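Local structure of erythrocyte binding antigen 140 (Plasmodium falciparum, 4GF2) at residues 54-59 with 124-129; 394-399 with 452-457; 527-532 with 582-587; 196-201 with 217-222. The protein probably binds a host receptor on the erythrocyte surface, this piece of the longer antigen holding its two tandem Duffy-binding-like domains. The protein carries 3 engineered substitutions. One frame throughout, in Å; residues are numbered along the deposited sequence.

Contact 1: 54-59 with 124-129; sequences ETMEKF and SDYYKE
Met56 lays its CG over one face of the Tyr126 ring, and its SD adds an oblique Met-aromatic contact, joining the first turn of helix 56-78 to the last turn of helix 110-127. The CG sits 4.1 Å from the centroid of the Tyr126 ring and nearly on the ring normal, a CH-pi approach. With CG anti to the carbonyl carbon (chi1 -62°) and bends at chi2 and chi3, the thioether runs on past Tyr126, in the direction opposite to that side chain, and carries the methyl to the next tyrosine: Met56 CE is 3.4 Å from Tyr127 CE1, the two side chains crossing at about a right angle. The Tyr126 ring runs on to the start of helix 56-78, where its OH lies 3.7 Å from Phe59 CB and is hydrogen-bonded to Leu53 O. Thr55 caps that helix, its OG1 accepting from Lys58 N at 3.2 Å. Dispersion and sulfur-aromatic attraction therefore supply most of this surface contact, and the phenol of Tyr126 adds a polar anchor to the backbone just ahead of the helix.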
loop_
_atom_site.group_PDB
_atom_site.type_symbol
_atom_site.label_atom_id
_atom_site.label_comp_id
_atom_site.label_asym_id
_atom_site.label_seq_id
_atom_site.Cartn_x
_atom_site.Cartn_y
_atom_site.Cartn_z
ATOM N N GLU A 54 -33.603 -48.190 -5.798
ATOM C CA GLU A 54 -33.892 -49.554 -6.232
ATOM C C GLU A 54 -34.396 -49.595 -7.668
ATOM O O GLU A 54 -34.002 -50.461 -8.448
ATOM C CB GLU A 54 -34.931 -50.208 -5.313
ATOM C CG GLU A 54 -34.692 -49.997 -3.823
ATOM C CD GLU A 54 -35.352 -48.736 -3.296
ATOM O OE1 GLU A 54 -36.249 -48.207 -3.981
ATOM O OE2 GLU A 54 -34.969 -48.268 -2.205
ATOM N N THR A 55 -35.275 -48.659 -8.007
ATOM C CA THR A 55 -35.890 -48.630 -9.326
ATOM C C THR A 55 -35.783 -47.242 -9.939
ATOM O O THR A 55 -35.352 -46.291 -9.284
ATOM C CB THR A 55 -37.373 -49.009 -9.245
ATOM O OG1 THR A 55 -38.082 -48.007 -8.508
ATOM C CG2 THR A 55 -37.546 -50.361 -8.560
ATOM N N MET A 56 -36.182 -47.128 -11.201
ATOM C CA MET A 56 -36.158 -45.846 -11.886
ATOM C C MET A 56 -37.228 -44.928 -11.314
ATOM O O MET A 56 -37.044 -43.711 -11.246
ATOM C CB MET A 56 -36.379 -46.031 -13.385
ATOM C CG MET A 56 -35.303 -46.855 -14.075
ATOM S SD MET A 56 -34.645 -46.046 -15.545
ATOM C CE MET A 56 -34.590 -47.423 -16.676
ATOM N N GLU A 57 -38.352 -45.511 -10.909
ATOM C CA GLU A 57 -39.409 -44.742 -10.269
ATOM C C GLU A 57 -38.839 -44.073 -9.027
ATOM O O GLU A 57 -39.080 -42.893 -8.779
ATOM C CB GLU A 57 -40.593 -45.636 -9.893
ATOM C CG GLU A 57 -41.268 -46.312 -11.078
ATOM C CD GLU A 57 -42.558 -47.017 -10.696
ATOM O OE1 GLU A 57 -43.211 -46.579 -9.724
ATOM O OE2 GLU A 57 -42.919 -48.011 -11.364
ATOM N N LYS A 58 -38.068 -44.832 -8.256
ATOM C CA LYS A 58 -37.471 -44.309 -7.037
ATOM C C LYS A 58 -36.501 -43.183 -7.367
ATOM O O LYS A 58 -36.545 -42.116 -6.754
ATOM C CB LYS A 58 -36.748 -45.419 -6.275
ATOM C CG LYS A 58 -36.402 -45.056 -4.839
ATOM C CD LYS A 58 -37.654 -44.763 -4.027
ATOM C CE LYS A 58 -37.334 -44.544 -2.562
ATOM N NZ LYS A 58 -38.556 -44.208 -1.781
ATOM N N PHE A 59 -35.629 -43.418 -8.343
ATOM C CA PHE A 59 -34.667 -42.404 -8.756
ATOM C C PHE A 59 -35.376 -41.105 -9.122
ATOM O O PHE A 59 -34.910 -40.018 -8.787
ATOM C CB PHE A 59 -33.831 -42.884 -9.942
ATOM C CG PHE A 59 -32.963 -41.813 -10.534
ATOM C CD1 PHE A 59 -31.752 -41.483 -9.948
ATOM C CD2 PHE A 59 -33.365 -41.122 -11.666
ATOM C CE1 PHE A 59 -30.954 -40.486 -10.483
ATOM C CE2 PHE A 59 -32.571 -40.126 -12.207
ATOM C CZ PHE A 59 -31.362 -39.808 -11.612
ATOM N N SER A 124 -26.071 -47.787 -14.613
ATOM C CA SER A 124 -25.442 -49.001 -15.133
ATOM C C SER A 124 -26.344 -50.194 -14.866
ATOM O O SER A 124 -26.530 -51.050 -15.727
ATOM C CB SER A 124 -24.078 -49.242 -14.484
ATOM O OG SER A 124 -23.051 -48.568 -15.186
ATOM N N ASP A 125 -26.897 -50.248 -13.658
ATOM C CA ASP A 125 -27.801 -51.324 -13.280
ATOM C C ASP A 125 -29.113 -51.234 -14.055
ATOM O O ASP A 125 -29.614 -52.239 -14.564
ATOM C CB ASP A 125 -28.076 -51.282 -11.774
ATOM C CG ASP A 125 -26.812 -51.415 -10.944
ATOM O OD1 ASP A 125 -25.816 -51.973 -11.456
ATOM O OD2 ASP A 125 -26.816 -50.962 -9.780
ATOM N N TYR A 126 -29.662 -50.025 -14.153
ATOM C CA TYR A 126 -30.944 -49.818 -14.813
ATOM C C TYR A 126 -30.911 -50.310 -16.258
ATOM O O TYR A 126 -31.819 -51.011 -16.705
ATOM C CB TYR A 126 -31.321 -48.333 -14.790
ATOM C CG TYR A 126 -31.529 -47.744 -13.409
ATOM C CD1 TYR A 126 -31.857 -48.546 -12.321
ATOM C CD2 TYR A 126 -31.397 -46.378 -13.196
ATOM C CE1 TYR A 126 -32.045 -48.001 -11.062
ATOM C CE2 TYR A 126 -31.581 -45.826 -11.945
ATOM C CZ TYR A 126 -31.905 -46.638 -10.882
ATOM O OH TYR A 126 -32.089 -46.082 -9.634
ATOM N N TYR A 127 -29.859 -49.946 -16.982
ATOM C CA TYR A 127 -29.770 -50.244 -18.407
ATOM C C TYR A 127 -28.766 -51.346 -18.727
ATOM O O TYR A 127 -28.691 -51.813 -19.863
ATOM C CB TYR A 127 -29.403 -48.974 -19.176
ATOM C CG TYR A 127 -30.505 -47.947 -19.161
ATOM C CD1 TYR A 127 -30.717 -47.147 -18.047
ATOM C CD2 TYR A 127 -31.345 -47.791 -20.254
ATOM C CE1 TYR A 127 -31.729 -46.215 -18.025
ATOM C CE2 TYR A 127 -32.360 -46.860 -20.243
ATOM C CZ TYR A 127 -32.548 -46.076 -19.128
ATOM O OH TYR A 127 -33.565 -45.151 -19.121
ATOM N N LYS A 128 -27.998 -51.763 -17.726
ATOM C CA LYS A 128 -26.968 -52.769 -17.940
ATOM C C LYS A 128 -26.067 -52.334 -19.088
ATOM O O LYS A 128 -25.888 -53.055 -20.069
ATOM C CB LYS A 128 -27.607 -54.131 -18.210
ATOM C CG LYS A 128 -28.452 -54.615 -17.043
ATOM C CD LYS A 128 -29.083 -55.969 -17.296
ATOM C CE LYS A 128 -30.006 -56.359 -16.149
ATOM N NZ LYS A 128 -29.319 -56.324 -14.823
ATOM N N GLU A 129 -25.512 -51.135 -18.950
ATOM C CA GLU A 129 -24.609 -50.569 -19.943
ATOM C C GLU A 129 -23.462 -49.866 -19.234
ATOM O O GLU A 129 -23.686 -49.018 -18.368
ATOM C CB GLU A 129 -25.356 -49.576 -20.835
ATOM C CG GLU A 129 -24.473 -48.842 -21.832
ATOM C CD GLU A 129 -23.860 -49.768 -22.862
ATOM O OE1 GLU A 129 -24.128 -50.987 -22.806
ATOM O OE2 GLU A 129 -23.110 -49.278 -23.731
#

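Contact 2: 394-399 with 452-457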
loop_
_atom_site.group_PDB
_atom_site.type_symbol
_atom_site.label_atom_id
_atom_site.label_comp_id
_atom_site.label_asym_id
_atom_site.label_seq_id
_atom_site.Cartn_x
_atom_site.Cartn_y
_atom_site.Cartn_z
ATOM N N ILE A 394 22.403 19.364 0.862
ATOM C CA ILE A 394 21.401 19.607 1.897
ATOM C C ILE A 394 20.264 18.589 1.825
ATOM O O ILE A 394 19.734 18.167 2.854
ATOM C CB ILE A 394 20.807 21.022 1.785
ATOM C CG1 ILE A 394 21.858 22.065 2.163
ATOM C CG2 ILE A 394 19.599 21.159 2.693
ATOM C CD1 ILE A 394 21.395 23.495 1.984
ATOM N N ILE A 395 19.881 18.209 0.610
ATOM C CA ILE A 395 18.825 17.221 0.417
ATOM C C ILE A 395 19.311 15.861 0.898
ATOM O O ILE A 395 18.558 15.100 1.506
ATOM C CB ILE A 395 18.404 17.120 -1.065
ATOM C CG1 ILE A 395 17.665 18.387 -1.505
ATOM C CG2 ILE A 395 17.525 15.899 -1.301
ATOM C CD1 ILE A 395 16.353 18.621 -0.789
ATOM N N GLN A 396 20.578 15.565 0.628
ATOM C CA GLN A 396 21.160 14.290 1.027
ATOM C C GLN A 396 21.280 14.186 2.542
ATOM O O GLN A 396 21.159 13.097 3.099
ATOM C CB GLN A 396 22.529 14.089 0.375
ATOM C CG GLN A 396 22.458 13.692 -1.085
ATOM C CD GLN A 396 23.800 13.242 -1.635
ATOM O OE1 GLN A 396 24.773 13.097 -0.895
ATOM N NE2 GLN A 396 23.857 13.017 -2.942
ATOM N N ASN A 397 21.523 15.315 3.205
ATOM C CA ASN A 397 21.586 15.337 4.666
ATOM C C ASN A 397 20.300 14.789 5.290
ATOM O O ASN A 397 20.343 13.887 6.130
ATOM C CB ASN A 397 21.857 16.754 5.188
ATOM C CG ASN A 397 23.299 17.196 4.975
ATOM O OD1 ASN A 397 24.203 16.373 4.822
ATOM N ND2 ASN A 397 23.518 18.508 4.984
ATOM N N SER A 398 19.158 15.324 4.875
ATOM C CA SER A 398 17.879 14.881 5.426
ATOM C C SER A 398 17.518 13.481 4.938
ATOM O O SER A 398 16.937 12.685 5.673
ATOM C CB SER A 398 16.770 15.875 5.082
ATOM O OG SER A 398 16.918 17.060 5.847
ATOM N N TYR A 399 17.872 13.180 3.696
ATOM C CA TYR A 399 17.702 11.837 3.164
ATOM C C TYR A 399 18.396 10.812 4.059
ATOM O O TYR A 399 17.811 9.795 4.431
ATOM C CB TYR A 399 18.278 11.759 1.753
ATOM C CG TYR A 399 18.361 10.355 1.211
ATOM C CD1 TYR A 399 17.209 9.628 0.951
ATOM C CD2 TYR A 399 19.588 9.757 0.956
ATOM C CE1 TYR A 399 17.274 8.345 0.454
ATOM C CE2 TYR A 399 19.661 8.471 0.455
ATOM C CZ TYR A 399 18.498 7.770 0.207
ATOM O OH TYR A 399 18.555 6.491 -0.292
ATOM N N ASN A 452 13.316 4.683 -4.191
ATOM C CA ASN A 452 12.145 5.524 -4.403
ATOM C C ASN A 452 12.175 6.771 -3.525
ATOM O O ASN A 452 11.759 7.849 -3.948
ATOM C CB ASN A 452 10.862 4.734 -4.140
ATOM C CG ASN A 452 10.454 3.876 -5.321
ATOM O OD1 ASN A 452 10.698 4.229 -6.475
ATOM N ND2 ASN A 452 9.823 2.742 -5.037
ATOM N N VAL A 453 12.668 6.627 -2.301
ATOM C CA VAL A 453 12.754 7.762 -1.397
ATOM C C VAL A 453 13.644 8.828 -2.026
ATOM O O VAL A 453 13.304 10.009 -2.033
ATOM C CB VAL A 453 13.317 7.357 -0.022
ATOM C CG1 VAL A 453 13.601 8.593 0.824
ATOM C CG2 VAL A 453 12.348 6.430 0.694
ATOM N N TRP A 454 14.780 8.408 -2.568
ATOM C CA TRP A 454 15.684 9.354 -3.202
ATOM C C TRP A 454 15.077 9.935 -4.474
ATOM O O TRP A 454 15.293 11.103 -4.794
ATOM C CB TRP A 454 17.029 8.711 -3.531
ATOM C CG TRP A 454 17.910 9.665 -4.256
ATOM C CD1 TRP A 454 18.291 9.603 -5.562
ATOM C CD2 TRP A 454 18.491 10.859 -3.723
ATOM N NE1 TRP A 454 19.087 10.677 -5.871
ATOM C CE2 TRP A 454 19.226 11.463 -4.758
ATOM C CE3 TRP A 454 18.467 11.471 -2.468
ATOM C CZ2 TRP A 454 19.930 12.647 -4.578
ATOM C CZ3 TRP A 454 19.166 12.646 -2.290
ATOM C CH2 TRP A 454 19.888 13.222 -3.339
ATOM N N LYS A 455 14.327 9.113 -5.203
ATOM C CA LYS A 455 13.683 9.563 -6.432
ATOM C C LYS A 455 12.784 10.767 -6.180
ATOM O O LYS A 455 12.849 11.756 -6.910
ATOM C CB LYS A 455 12.865 8.433 -7.063
ATOM C CG LYS A 455 13.669 7.514 -7.967
ATOM C CD LYS A 455 12.804 6.413 -8.565
ATOM C CE LYS A 455 13.598 5.564 -9.543
ATOM N NZ LYS A 455 12.788 4.454 -10.112
ATOM N N VAL A 456 11.946 10.687 -5.149
ATOM C CA VAL A 456 10.989 11.756 -4.886
ATOM C C VAL A 456 11.670 12.992 -4.305
ATOM O O VAL A 456 11.253 14.116 -4.577
ATOM C CB VAL A 456 9.830 11.303 -3.953
ATOM C CG1 VAL A 456 9.079 10.130 -4.566
ATOM C CG2 VAL A 456 10.341 10.948 -2.571
ATOM N N MET A 457 12.722 12.791 -3.517
ATOM C CA MET A 457 13.430 13.915 -2.913
ATOM C C MET A 457 14.289 14.632 -3.941
ATOM O O MET A 457 14.469 15.845 -3.869
ATOM C CB MET A 457 14.307 13.445 -1.751
ATOM C CG MET A 457 13.529 12.935 -0.547
ATOM S SD MET A 457 14.607 12.617 0.865
ATOM C CE MET A 457 14.940 14.281 1.432
#
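Tyr399 and Trp454 form the aromatic part of this contact, a T-shaped (edge-to-face) pair in which the Tyr399 ring and the six-membered ring of Trp454 have centroids 5.2 Å apart and planes at 63°. The edge of the indole points at the phenol: Trp454 CE3 comes to 3.8 Å from Tyr399 CG, over the face but offset toward the rim. Both residues hold CG anti to the backbone N (chi1 170° for Tyr399), which sends each ring across the gap between the helices. At the edge of the phenol, Met457 SD makes a Met-aromatic contact, and Val453 CG1 lies in the ring plane, 3.7 Å from Tyr399 CE1. Aliphatic groups complete the packing. Gln396 CG meets Trp454 CH2 at 3.5 Å, and Ile395 CG2 meets Trp454 CZ3 at 3.8 Å and Met457 CB at 4.1 Å. Polar ends are satisfied outside: Tyr399 OH by Lys450 O, Gln396 NE2 by Lys468 O. Helices 388-407 and 435-457, roughly antiparallel here at 145°, are flanked by helix 470-475, whose Tyr470 stacks on Trp454, and by helix 361-382, which touches Val453 and Met457.

Contact 3: 527-532 with 582-587; sequences KWIDLK and KIFNEA. Engineered in segment 582-587: Ala587 (natural residue Ser).
Ile529 packs against the turn that carries Phe584, meeting both a ring and backbone carbonyls. Its CD1 lies 4.0 Å from Phe584 CD1, the two side chains meeting at a slant. A chi1 of -163° stands CG1 anti to the backbone N, and chi2 of 63° then sets CD1 toward the turn, while CG2 lies 3.9 Å from Glu586 CA. Contacts with backbone carbonyls come next. Ile529 CG1 is 3.6 Å from Phe584 O and equally near Asn585 O, while its CD1 approaches Ile583 O at 3.8 Å, so one branched side chain lies along three successive carbonyl oxygens. The charged pair at the margin brings no attraction of its own: Asp530 OD2 and Glu586 OE2 are 4.3 Å apart with carboxylate planes turned 56°, and this proximity probably raises the proton affinity of both somewhat. Phe490 of helix 478-508 meets the Phe584 ring and also touches Ile529. The 582-585 turn is a type I beta turn, closed by Asn585 N to Lys582 O at 2.8 Å. The whole is a loop laid against a long helix, packing the loop between helices 563-570 and 592-595 on helix 518-548 in the C-terminal part of the Duffy-binding-like region.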
loop_
_atom_site.group_PDB
_atom_site.type_symbol
_atom_site.label_atom_id
_atom_site.label_comp_id
_atom_site.label_asym_id
_atom_site.label_seq_id
_atom_site.Cartn_x
_atom_site.Cartn_y
_atom_site.Cartn_z
ATOM N N LYS A 527 29.696 36.363 22.071
ATOM C CA LYS A 527 28.735 35.369 22.528
ATOM C C LYS A 527 28.646 34.229 21.523
ATOM O O LYS A 527 28.656 33.057 21.895
ATOM C CB LYS A 527 27.355 36.001 22.706
ATOM C CG LYS A 527 27.274 37.027 23.822
ATOM C CD LYS A 527 27.374 36.371 25.189
ATOM C CE LYS A 527 27.267 37.395 26.308
ATOM N NZ LYS A 527 25.955 38.101 26.310
ATOM N N TRP A 528 28.562 34.583 20.245
ATOM C CA TRP A 528 28.405 33.589 19.192
ATOM C C TRP A 528 29.614 32.666 19.126
ATOM O O TRP A 528 29.475 31.445 19.179
ATOM C CB TRP A 528 28.188 34.260 17.832
ATOM C CG TRP A 528 27.973 33.273 16.719
ATOM C CD1 TRP A 528 26.831 32.572 16.455
ATOM C CD2 TRP A 528 28.927 32.874 15.724
ATOM N NE1 TRP A 528 27.016 31.761 15.361
ATOM C CE2 TRP A 528 28.291 31.928 14.894
ATOM C CE3 TRP A 528 30.254 33.223 15.457
ATOM C CZ2 TRP A 528 28.938 31.329 13.813
ATOM C CZ3 TRP A 528 30.894 32.626 14.383
ATOM C CH2 TRP A 528 30.237 31.691 13.575
ATOM N N ILE A 529 30.799 33.255 19.024
ATOM C CA ILE A 529 32.017 32.482 18.815
ATOM C C ILE A 529 32.321 31.563 19.995
ATOM O O ILE A 529 32.853 30.467 19.814
ATOM C CB ILE A 529 33.226 33.405 18.556
ATOM C CG1 ILE A 529 34.381 32.611 17.941
ATOM C CG2 ILE A 529 33.663 34.099 19.845
ATOM C CD1 ILE A 529 34.063 32.025 16.578
ATOM N N ASP A 530 31.984 32.005 21.201
ATOM C CA ASP A 530 32.191 31.181 22.386
ATOM C C ASP A 530 31.230 29.996 22.367
ATOM O O ASP A 530 31.596 28.881 22.735
ATOM C CB ASP A 530 32.005 32.000 23.666
ATOM C CG ASP A 530 33.108 33.026 23.868
ATOM O OD1 ASP A 530 34.169 32.904 23.218
ATOM O OD2 ASP A 530 32.919 33.953 24.685
ATOM N N LEU A 531 30.001 30.241 21.923
ATOM C CA LEU A 531 29.007 29.184 21.832
ATOM C C LEU A 531 29.455 28.129 20.830
ATOM O O LEU A 531 29.334 26.930 21.081
ATOM C CB LEU A 531 27.648 29.755 21.424
ATOM C CG LEU A 531 26.554 28.719 21.149
ATOM C CD1 LEU A 531 26.262 27.889 22.391
ATOM C CD2 LEU A 531 25.286 29.393 20.641
ATOM N N LYS A 532 29.977 28.577 19.693
ATOM C CA LYS A 532 30.412 27.660 18.650
ATOM C C LYS A 532 31.656 26.909 19.105
ATOM O O LYS A 532 31.871 25.758 18.726
ATOM C CB LYS A 532 30.693 28.410 17.344
ATOM C CG LYS A 532 29.527 29.256 16.830
ATOM C CD LYS A 532 28.260 28.442 16.595
ATOM C CE LYS A 532 28.381 27.525 15.388
ATOM N NZ LYS A 532 27.119 26.771 15.142
ATOM N N LYS A 582 43.481 31.013 17.029
ATOM C CA LYS A 582 42.922 32.341 16.815
ATOM C C LYS A 582 41.500 32.256 16.269
ATOM O O LYS A 582 40.709 33.182 16.440
ATOM C CB LYS A 582 43.794 33.130 15.833
ATOM C CG LYS A 582 45.221 33.371 16.304
ATOM C CD LYS A 582 46.026 34.119 15.251
ATOM C CE LYS A 582 47.425 34.446 15.745
ATOM N NZ LYS A 582 48.228 35.167 14.716
ATOM N N ILE A 583 41.180 31.143 15.617
ATOM C CA ILE A 583 39.900 30.995 14.932
ATOM C C ILE A 583 38.714 31.269 15.853
ATOM O O ILE A 583 37.722 31.873 15.439
ATOM C CB ILE A 583 39.747 29.584 14.326
ATOM C CG1 ILE A 583 38.554 29.535 13.369
ATOM C CG2 ILE A 583 39.587 28.545 15.422
ATOM C CD1 ILE A 583 38.742 30.359 12.115
ATOM N N PHE A 584 38.819 30.830 17.103
ATOM C CA PHE A 584 37.734 31.008 18.062
ATOM C C PHE A 584 37.958 32.217 18.961
ATOM O O PHE A 584 37.314 32.351 20.000
ATOM C CB PHE A 584 37.556 29.750 18.917
ATOM C CG PHE A 584 37.065 28.561 18.146
ATOM C CD1 PHE A 584 35.808 28.570 17.560
ATOM C CD2 PHE A 584 37.854 27.432 18.007
ATOM C CE1 PHE A 584 35.352 27.477 16.846
ATOM C CE2 PHE A 584 37.402 26.336 17.296
ATOM C CZ PHE A 584 36.151 26.359 16.716
ATOM N N ASN A 585 38.870 33.098 18.560
ATOM C CA ASN A 585 39.097 34.332 19.298
ATOM C C ASN A 585 37.796 35.094 19.484
ATOM O O ASN A 585 36.919 35.068 18.621
ATOM C CB ASN A 585 40.108 35.225 18.576
ATOM C CG ASN A 585 41.537 34.773 18.780
ATOM O OD1 ASN A 585 41.833 33.994 19.688
ATOM N ND2 ASN A 585 42.439 35.269 17.939
ATOM N N GLU A 586 37.682 35.783 20.613
ATOM C CA GLU A 586 36.492 36.567 20.911
ATOM C C GLU A 586 36.259 37.640 19.846
ATOM O O GLU A 586 35.214 38.288 19.821
ATOM C CB GLU A 586 36.614 37.182 22.305
ATOM C CG GLU A 586 36.333 36.186 23.424
ATOM C CD GLU A 586 36.788 36.677 24.784
ATOM O OE1 GLU A 586 37.464 37.727 24.844
ATOM O OE2 GLU A 586 36.473 36.011 25.792
ATOM N N ALA A 587 37.242 37.817 18.966
ATOM C CA ALA A 587 37.093 38.688 17.806
ATOM C C ALA A 587 38.074 38.251 16.721
ATOM O O ALA A 587 39.179 37.806 17.030
ATOM C CB ALA A 587 37.342 40.135 18.196
#

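Contact 4: 196-201 with 217-222; sequences LNIKDK and LPCSSY
Helices 175-202 and 213-242 run nearly antiparallel here, at 163° with the axes of the two short segments 8.6 Å apart, and Ile198 and Pro218 bring their CA atoms to 5.4 Å. Ile198 reaches across with its longer branch. CG1 is anti to the carbonyl carbon (chi1 -73°) and the chain continues extended, which lands CD1 3.6 Å from Tyr222 CB, the side chains crossing at about a right angle. On the way CG1 passes 4.0 Å from Pro218 CB, and the other branch, CG2, lies 4.3 Å from Cys219 SG. Pro218 serves as the compact partner on the second helix: its CB faces Asn197 CB and its CG meets Lys201 CB at 4.1 Å, so aliphatic parts of Asn197 and Lys201 also meet the proline. Lacking an N-H, the proline also accompanies a kink at this point of its helix. Ile198 also touches Cys279 and Leu278 of helix 273-279. Tyr222 OH is hydrogen-bonded to Lys191 NZ, while its ring meets Phe195 edge-to-face. The interface between the segments is thus carried by hydrocarbon contact, while the Cys219-Cys279 disulfide ties helix 213-242 to helix 273-279, and Ile198 packs against both.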
loop_
_atom_site.group_PDB
_atom_site.type_symbol
_atom_site.label_atom_id
_atom_site.label_comp_id
_atom_site.label_asym_id
_atom_site.label_seq_id
_atom_site.Cartn_x
_atom_site.Cartn_y
_atom_site.Cartn_z
ATOM N N LEU A 196 -20.651 2.076 -3.052
ATOM C CA LEU A 196 -21.552 2.963 -2.323
ATOM C C LEU A 196 -21.005 3.214 -0.926
ATOM O O LEU A 196 -21.089 4.327 -0.410
ATOM C CB LEU A 196 -22.965 2.379 -2.243
ATOM C CG LEU A 196 -23.769 2.376 -3.547
ATOM C CD1 LEU A 196 -25.157 1.805 -3.315
ATOM C CD2 LEU A 196 -23.867 3.774 -4.143
ATOM N N ASN A 197 -20.443 2.179 -0.311
ATOM C CA ASN A 197 -19.766 2.355 0.966
ATOM C C ASN A 197 -18.648 3.387 0.841
ATOM O O ASN A 197 -18.467 4.228 1.719
ATOM C CB ASN A 197 -19.205 1.027 1.471
ATOM C CG ASN A 197 -20.284 0.105 1.994
ATOM O OD1 ASN A 197 -21.308 0.557 2.505
ATOM N ND2 ASN A 197 -20.062 -1.199 1.870
ATOM N N ILE A 198 -17.906 3.327 -0.260
ATOM C CA ILE A 198 -16.833 4.287 -0.501
ATOM C C ILE A 198 -17.376 5.712 -0.546
ATOM O O ILE A 198 -16.796 6.613 0.050
ATOM C CB ILE A 198 -16.083 3.990 -1.813
ATOM C CG1 ILE A 198 -15.201 2.754 -1.647
ATOM C CG2 ILE A 198 -15.237 5.179 -2.220
ATOM C CD1 ILE A 198 -14.541 2.298 -2.931
ATOM N N LYS A 199 -18.483 5.912 -1.255
ATOM C CA LYS A 199 -19.102 7.232 -1.337
ATOM C C LYS A 199 -19.531 7.704 0.044
ATOM O O LYS A 199 -19.220 8.820 0.458
ATOM C CB LYS A 199 -20.321 7.214 -2.261
ATOM C CG LYS A 199 -20.007 6.931 -3.720
ATOM C CD LYS A 199 -20.887 7.761 -4.646
ATOM C CE LYS A 199 -20.847 7.235 -6.074
ATOM N NZ LYS A 199 -21.428 8.195 -7.054
ATOM N N ASP A 200 -20.249 6.838 0.745
ATOM C CA ASP A 200 -20.769 7.148 2.068
ATOM C C ASP A 200 -19.680 7.657 3.008
ATOM O O ASP A 200 -19.855 8.678 3.676
ATOM C CB ASP A 200 -21.422 5.901 2.669
ATOM C CG ASP A 200 -22.062 6.171 4.014
ATOM O OD1 ASP A 200 -22.852 7.133 4.114
ATOM O OD2 ASP A 200 -21.763 5.430 4.974
ATOM N N LYS A 201 -18.557 6.947 3.052
ATOM C CA LYS A 201 -17.502 7.242 4.018
ATOM C C LYS A 201 -16.492 8.267 3.510
ATOM O O LYS A 201 -15.873 8.983 4.299
ATOM C CB LYS A 201 -16.771 5.954 4.408
ATOM C CG LYS A 201 -17.682 4.875 4.976
ATOM C CD LYS A 201 -18.647 5.451 6.005
ATOM C CE LYS A 201 -19.495 4.367 6.652
ATOM N NZ LYS A 201 -18.726 3.577 7.650
ATOM N N LEU A 217 -10.701 2.107 4.578
ATOM C CA LEU A 217 -11.141 0.723 4.733
ATOM C C LEU A 217 -12.060 0.273 3.592
ATOM O O LEU A 217 -11.792 -0.739 2.945
ATOM C CB LEU A 217 -11.816 0.512 6.090
ATOM C CG LEU A 217 -10.896 0.633 7.311
ATOM C CD1 LEU A 217 -11.658 0.278 8.579
ATOM C CD2 LEU A 217 -9.649 -0.235 7.174
ATOM N N PRO A 218 -13.155 1.006 3.346
ATOM C CA PRO A 218 -13.972 0.609 2.192
ATOM C C PRO A 218 -13.185 0.679 0.879
ATOM O O PRO A 218 -13.387 -0.157 0.001
ATOM C CB PRO A 218 -15.136 1.615 2.208
ATOM C CG PRO A 218 -14.703 2.721 3.107
ATOM C CD PRO A 218 -13.760 2.114 4.100
ATOM N N CYS A 219 -12.291 1.653 0.749
ATOM C CA CYS A 219 -11.443 1.742 -0.436
ATOM C C CYS A 219 -10.607 0.479 -0.567
ATOM O O CYS A 219 -10.473 -0.085 -1.653
ATOM C CB CYS A 219 -10.520 2.962 -0.362
ATOM S SG CYS A 219 -11.365 4.539 -0.561
ATOM N N SER A 220 -10.047 0.042 0.554
ATOM C CA SER A 220 -9.196 -1.137 0.587
ATOM C C SER A 220 -9.997 -2.397 0.293
ATOM O O SER A 220 -9.545 -3.273 -0.444
ATOM C CB SER A 220 -8.522 -1.256 1.952
ATOM O OG SER A 220 -7.844 -2.492 2.073
ATOM N N SER A 221 -11.187 -2.487 0.876
ATOM C CA SER A 221 -12.062 -3.629 0.642
ATOM C C SER A 221 -12.400 -3.720 -0.838
ATOM O O SER A 221 -12.377 -4.800 -1.424
ATOM C CB SER A 221 -13.346 -3.503 1.466
ATOM O OG SER A 221 -13.071 -3.577 2.855
ATOM N N TYR A 222 -12.709 -2.576 -1.439
ATOM C CA TYR A 222 -13.070 -2.524 -2.850
ATOM C C TYR A 222 -11.914 -2.992 -3.729
ATOM O O TYR A 222 -12.110 -3.741 -4.685
ATOM C CB TYR A 222 -13.484 -1.106 -3.239
ATOM C CG TYR A 222 -13.923 -0.969 -4.678
ATOM C CD1 TYR A 222 -15.242 -1.201 -5.048
ATOM C CD2 TYR A 222 -13.021 -0.606 -5.667
ATOM C CE1 TYR A 222 -15.648 -1.076 -6.363
ATOM C CE2 TYR A 222 -13.418 -0.478 -6.984
ATOM C CZ TYR A 222 -14.731 -0.713 -7.324
ATOM O OH TYR A 222 -15.124 -0.588 -8.634
#

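Along the chain the order is contact 1, contact 4, contact 2, contact 3, each closing before the next opens, and no helix is shared between contacts. Contact 1 falls within the first Duffy-binding domain and contact 2 within the second; contact 4 has its first segment in the first domain, and contact 3 has its first segment in the second. Contacts 1 and 3 lie on opposite sides of the chain's centre, their centres about 110 Å apart, whereas the centre of contact 4 is about 16 Å from that of the chain. Contact 2 lies between contacts 4 and 3, about 34 Å from each, centre to centre. None touches another, so each is a local interface within an elongated, largely helical molecule.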